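Local coordinates for protein pectinesterase inhibitor (Actinidia chinensis, PDB 1XG2) that inhibits the plant cell-wall enzyme pectin methylesterase and may thereby take part in the regulation of fruit ripening, at residues P11-P16 against C140-V145; L37-I42 against Q91-G96. All blocks are in the same frame, centred on the assembly; numbering follows the deposited sequence.

Contact 1 (P11-P16 against C140-V145)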
loop_
_atom_site.group_PDB
_atom_site.type_symbol
_atom_site.label_atom_id
_atom_site.label_comp_id
_atom_site.label_asym_id
_atom_site.label_seq_id
_atom_site.Cartn_x
_atom_site.Cartn_y
_atom_site.Cartn_z
ATOM N N PRO B 11 10.909 21.730 13.228
ATOM C CA PRO B 11 12.214 21.069 12.986
ATOM C C PRO B 11 12.161 19.583 12.588
ATOM O O PRO B 11 13.101 19.104 11.959
ATOM C CB PRO B 11 12.950 21.218 14.318
ATOM C CG PRO B 11 12.276 22.338 15.009
ATOM C CD PRO B 11 10.834 22.334 14.570
ATOM N N LYS B 12 11.087 18.884 12.946
ATOM C CA LYS B 12 10.907 17.471 12.590
ATOM C C LYS B 12 10.260 17.260 11.222
ATOM O O LYS B 12 10.166 16.120 10.763
ATOM C CB LYS B 12 10.061 16.760 13.656
ATOM C CG LYS B 12 10.778 16.487 14.966
ATOM C CD LYS B 12 9.800 15.935 16.015
ATOM C CE LYS B 12 10.410 15.909 17.409
ATOM N NZ LYS B 12 10.449 17.255 18.061
ATOM N N THR B 13 9.766 18.320 10.583
ATOM C CA THR B 13 9.159 18.180 9.269
ATOM C C THR B 13 10.215 18.285 8.184
ATOM O O THR B 13 11.316 18.783 8.407
ATOM C CB THR B 13 8.068 19.279 8.989
ATOM O OG1 THR B 13 8.677 20.580 8.904
ATOM C CG2 THR B 13 7.059 19.388 10.118
ATOM N N ARG B 14 9.849 17.869 6.985
ATOM C CA ARG B 14 10.772 17.919 5.866
ATOM C C ARG B 14 10.934 19.324 5.283
ATOM O O ARG B 14 11.897 19.584 4.560
ATOM C CB ARG B 14 10.362 16.909 4.792
ATOM C CG ARG B 14 9.039 17.164 4.182
ATOM C CD ARG B 14 8.379 15.910 3.624
ATOM N NE ARG B 14 8.724 15.693 2.221
ATOM C CZ ARG B 14 9.251 14.580 1.721
ATOM N NH1 ARG B 14 9.583 13.554 2.489
ATOM N NH2 ARG B 14 9.475 14.496 0.430
ATOM N N ASN B 15 10.015 20.234 5.604
ATOM C CA ASN B 15 10.146 21.632 5.199
ATOM C C ASN B 15 9.805 22.541 6.391
ATOM O O ASN B 15 8.681 23.035 6.506
ATOM C CB ASN B 15 9.235 21.939 4.000
ATOM C CG ASN B 15 9.513 23.290 3.387
ATOM O OD1 ASN B 15 10.139 24.152 4.016
ATOM N ND2 ASN B 15 9.045 23.492 2.148
ATOM N N PRO B 16 10.759 22.729 7.299
ATOM C CA PRO B 16 10.536 23.593 8.467
ATOM C C PRO B 16 10.131 25.027 8.130
ATOM O O PRO B 16 9.392 25.633 8.889
ATOM C CB PRO B 16 11.901 23.564 9.185
ATOM C CG PRO B 16 12.505 22.280 8.773
ATOM C CD PRO B 16 12.097 22.098 7.330
ATOM N N CYS B 140 1.310 17.642 4.766
ATOM C CA CYS B 140 0.874 16.398 5.406
ATOM C C CYS B 140 1.898 15.960 6.449
ATOM O O CYS B 140 1.555 15.349 7.467
ATOM C CB CYS B 140 0.665 15.305 4.373
ATOM S SG CYS B 140 -0.872 15.440 3.423
ATOM N N ASP B 141 3.160 16.287 6.205
ATOM C CA ASP B 141 4.210 15.967 7.159
ATOM C C ASP B 141 4.034 16.728 8.486
ATOM O O ASP B 141 4.360 16.202 9.545
ATOM C CB ASP B 141 5.574 16.241 6.555
ATOM C CG ASP B 141 6.667 15.474 7.237
ATOM O OD1 ASP B 141 6.456 14.295 7.609
ATOM O OD2 ASP B 141 7.784 15.956 7.420
ATOM N N ILE B 142 3.495 17.944 8.440
ATOM C CA ILE B 142 3.177 18.665 9.668
ATOM C C ILE B 142 2.168 17.839 10.472
ATOM O O ILE B 142 2.300 17.662 11.673
ATOM C CB ILE B 142 2.624 20.093 9.400
ATOM C CG1 ILE B 142 3.609 20.943 8.595
ATOM C CG2 ILE B 142 2.399 20.817 10.714
ATOM C CD1 ILE B 142 2.988 22.189 8.008
ATOM N N VAL B 143 1.162 17.321 9.784
ATOM C CA VAL B 143 0.145 16.521 10.436
ATOM C C VAL B 143 0.746 15.256 11.015
ATOM O O VAL B 143 0.429 14.883 12.130
ATOM C CB VAL B 143 -0.992 16.139 9.467
ATOM C CG1 VAL B 143 -2.031 15.287 10.181
ATOM C CG2 VAL B 143 -1.629 17.384 8.887
ATOM N N LEU B 144 1.622 14.606 10.262
ATOM C CA LEU B 144 2.261 13.379 10.731
ATOM C C LEU B 144 3.084 13.637 11.996
ATOM O O LEU B 144 3.036 12.861 12.941
ATOM C CB LEU B 144 3.151 12.781 9.632
ATOM C CG LEU B 144 2.408 12.216 8.421
ATOM C CD1 LEU B 144 3.353 11.928 7.262
ATOM C CD2 LEU B 144 1.670 10.923 8.811
ATOM N N VAL B 145 3.828 14.742 12.021
ATOM C CA VAL B 145 4.676 15.049 13.170
ATOM C C VAL B 145 3.802 15.270 14.409
ATOM O O VAL B 145 4.085 14.760 15.498
ATOM C CB VAL B 145 5.573 16.266 12.893
ATOM C CG1 VAL B 145 6.208 16.799 14.204
ATOM C CG2 VAL B 145 6.652 15.894 11.909
#
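D141 reaches from its helix to the turn at T13 and R14 and makes the polar part of the contact. Its OD2 accepts a hydrogen bond from R14 N at 2.8 Å, bent at the hydrogen (139°) although the donor lies nearly along the C-O axis. T13 CA sits 3.2 Å from the same oxygen. A chi1 of -158°, which sets CG opposite the backbone N, swings the D141 carboxylate toward this loop, where a short acidic side chain on a helix can accept from a backbone amide. R14 adds its aliphatic part rather than its charge: CD lies 3.8 Å from D141 OD2, the guanidinium and carboxylate planes are almost perpendicular, R14 NE remains 5.3 Å from OD2, and the guanidinium makes long, weak ion pairs with E137 and D138. D141 OD1 lies instead near D188 of the neighbouring pectinesterase chain, a like charge. I142, the next residue, offers an apolar surface. T13 CG2 lies 4.0 Å from I142 CA and brushes CG1 of the same isoleucine, while T13 OG1 is turned back to C10 O; threonine thus serves with a methyl on the helix and a hydroxyl in its own loop. V145 then closes the contact with both methyls. CG1 packs 3.9 Å from K12 CB, and CG2 touches T13 CG2 and lies 3.7 Å from K12 O. K12 lies across this valine with its methylenes and sends NZ away to E8 O. N15 caps helix 16-24 through L18 N and also bonds D138. The loop is the bend of the N-terminal helical hairpin, tied by the C10-C19 disulfide, which packs on the four-helix bundle as in the plant invertase and pectin methylesterase inhibitor family.

Contact 2 (L37-I42 against Q91-G96); sequences LGQFSI and QFLTSG
Two neighbouring helices of an antiparallel four-helix bundle meet here, 34-60 near its start and 66-95 at its C-terminal end. The short segments run at 177° to each other with their axes 10.2 Å apart. L93 fills the space between them. Its CD2 methyl lies 3.5 Å from G38 C and 3.4 Å from Q39 N, so it rests directly on the backbone of the other helix; glycine suits this place because a CB on G38 would collide with this methyl. I42 CD1, one turn on, covers the same methyl from 3.9 Å, a branched apolar chain suited to the buried side. Q39 closes the outer side. Bent at chi2 (-70°), its chain folds alongside L93 in the opposite sense, bringing CD to 3.7 Å from L93 CD2 and carrying the amide past the leucine toward the last turn of helix 66-95. There Q39 NE2 comes within 3.1 Å of T94 OG1, whose hydrogen bond is to K90 O, while Q39 OE1 accepts from K90 NZ. Trimming Q39 to an alanine would probably uncover one flank of L93 and deprive the K90 ammonium of its amide acceptor. G96, at positive phi, ends the helix in a Schellman motif in which its N bonds L93 O at 3.1 Å. That carbonyl also takes K35 NZ, a positive charge that would favour the negative end of the helix dipole. Chemically, then, a leucine methyl set against the G38-Q39 backbone and the I42 methyl is sealed by a glutamine whose flat amide combines an apolar contact with a hydrogen bond to K90 on the more open side.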
loop_
_atom_site.group_PDB
_atom_site.type_symbol
_atom_site.label_atom_id
_atom_site.label_comp_id
_atom_site.label_asym_id
_atom_site.label_seq_id
_atom_site.Cartn_x
_atom_site.Cartn_y
_atom_site.Cartn_z
ATOM N N LEU B 37 -3.343 22.621 16.975
ATOM C CA LEU B 37 -2.389 22.789 15.874
ATOM C C LEU B 37 -2.638 21.709 14.836
ATOM O O LEU B 37 -2.606 21.991 13.647
ATOM C CB LEU B 37 -0.946 22.746 16.382
ATOM C CG LEU B 37 -0.585 23.887 17.336
ATOM C CD1 LEU B 37 0.772 23.646 17.965
ATOM C CD2 LEU B 37 -0.617 25.227 16.618
ATOM N N GLY B 38 -2.952 20.492 15.301
ATOM C CA GLY B 38 -3.311 19.374 14.437
ATOM C C GLY B 38 -4.490 19.647 13.520
ATOM O O GLY B 38 -4.402 19.438 12.313
ATOM N N GLN B 39 -5.594 20.126 14.083
ATOM C CA GLN B 39 -6.782 20.412 13.284
ATOM C C GLN B 39 -6.500 21.510 12.270
ATOM O O GLN B 39 -6.958 21.452 11.137
ATOM C CB GLN B 39 -7.976 20.807 14.162
ATOM C CG GLN B 39 -8.511 19.698 15.083
ATOM C CD GLN B 39 -9.229 18.547 14.353
ATOM O OE1 GLN B 39 -9.261 18.520 13.114
ATOM N NE2 GLN B 39 -9.792 17.619 15.095
ATOM N N PHE B 40 -5.712 22.497 12.676
ATOM C CA PHE B 40 -5.384 23.605 11.794
ATOM C C PHE B 40 -4.567 23.086 10.620
ATOM O O PHE B 40 -4.813 23.445 9.461
ATOM C CB PHE B 40 -4.596 24.672 12.564
ATOM C CG PHE B 40 -4.268 25.875 11.753
ATOM C CD1 PHE B 40 -5.220 26.861 11.546
ATOM C CD2 PHE B 40 -3.018 26.016 11.172
ATOM C CE1 PHE B 40 -4.931 27.985 10.776
ATOM C CE2 PHE B 40 -2.727 27.135 10.390
ATOM C CZ PHE B 40 -3.683 28.123 10.205
ATOM N N SER B 41 -3.615 22.224 10.945
ATOM C CA SER B 41 -2.693 21.695 9.954
ATOM C C SER B 41 -3.408 20.747 8.997
ATOM O O SER B 41 -3.160 20.728 7.798
ATOM C CB SER B 41 -1.579 20.950 10.690
ATOM O OG SER B 41 -0.658 22.038 11.264
ATOM N N ILE B 42 -4.400 19.984 9.459
ATOM C CA ILE B 42 -5.181 19.149 8.541
ATOM C C ILE B 42 -5.963 20.054 7.587
ATOM O O ILE B 42 -6.004 19.800 6.401
ATOM C CB ILE B 42 -6.144 18.184 9.296
ATOM C CG1 ILE B 42 -5.373 17.178 10.140
ATOM C CG2 ILE B 42 -7.036 17.418 8.311
ATOM C CD1 ILE B 42 -6.247 16.497 11.204
ATOM N N GLN B 91 -11.696 13.677 12.148
ATOM C CA GLN B 91 -12.539 12.943 13.097
ATOM C C GLN B 91 -11.691 12.067 14.007
ATOM O O GLN B 91 -11.968 11.931 15.190
ATOM C CB GLN B 91 -13.556 12.065 12.357
ATOM C CG GLN B 91 -14.582 12.805 11.497
ATOM C CD GLN B 91 -15.466 11.835 10.675
ATOM O OE1 GLN B 91 -16.680 11.743 10.903
ATOM N NE2 GLN B 91 -14.853 11.110 9.729
ATOM N N PHE B 92 -10.649 11.458 13.444
ATOM C CA PHE B 92 -9.750 10.618 14.224
ATOM C C PHE B 92 -9.011 11.449 15.283
ATOM O O PHE B 92 -8.843 11.015 16.429
ATOM C CB PHE B 92 -8.737 9.905 13.304
ATOM C CG PHE B 92 -9.318 8.781 12.482
ATOM C CD1 PHE B 92 -9.134 8.753 11.099
ATOM C CD2 PHE B 92 -10.018 7.741 13.079
ATOM C CE1 PHE B 92 -9.656 7.725 10.331
ATOM C CE2 PHE B 92 -10.530 6.693 12.312
ATOM C CZ PHE B 92 -10.351 6.689 10.941
ATOM N N LEU B 93 -8.577 12.648 14.911
ATOM C CA LEU B 93 -7.888 13.519 15.861
ATOM C C LEU B 93 -8.840 13.898 17.019
ATOM O O LEU B 93 -8.454 13.835 18.184
ATOM C CB LEU B 93 -7.327 14.760 15.149
ATOM C CG LEU B 93 -6.600 15.823 15.978
ATOM C CD1 LEU B 93 -5.541 15.231 16.880
ATOM C CD2 LEU B 93 -5.983 16.878 15.048
ATOM N N THR B 94 -10.077 14.250 16.684
ATOM C CA THR B 94 -11.104 14.598 17.679
ATOM C C THR B 94 -11.347 13.461 18.664
ATOM O O THR B 94 -11.466 13.677 19.867
ATOM C CB THR B 94 -12.412 14.933 16.967
ATOM O OG1 THR B 94 -12.221 16.054 16.088
ATOM C CG2 THR B 94 -13.500 15.388 17.981
ATOM N N SER B 95 -11.367 12.242 18.129
ATOM C CA SER B 95 -11.659 11.053 18.929
ATOM C C SER B 95 -10.436 10.572 19.723
ATOM O O SER B 95 -10.527 9.722 20.600
ATOM C CB SER B 95 -12.134 9.947 17.985
ATOM O OG SER B 95 -13.521 10.133 17.702
ATOM N N GLY B 96 -9.267 11.135 19.456
ATOM C CA GLY B 96 -8.053 10.716 20.129
ATOM C C GLY B 96 -7.435 9.452 19.554
ATOM O O GLY B 96 -6.627 8.817 20.197
#

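In the fold
Contacts 1 and 2 lie with their centres 15 Å apart and are joined through helices 34-60 and 127-149. While D141, I142 and V145 face the N-terminal hairpin in contact 1, V143 points the other way, into the bundle: its CG1 is 3.8 Å from I42 CG1, and its CG2 is 3.8 Å from S41 C. The isoleucine that supports L93 in contact 2 thus also rests on the helix on which the hairpin packs. The two differ in their relation to the enzyme. Contact 1 borders the pectinesterase chain, with R14 packing on T187 and V145 on N190 of that chain, whereas the segments of contact 2 touch no other protein chain and belong to the bundle itself.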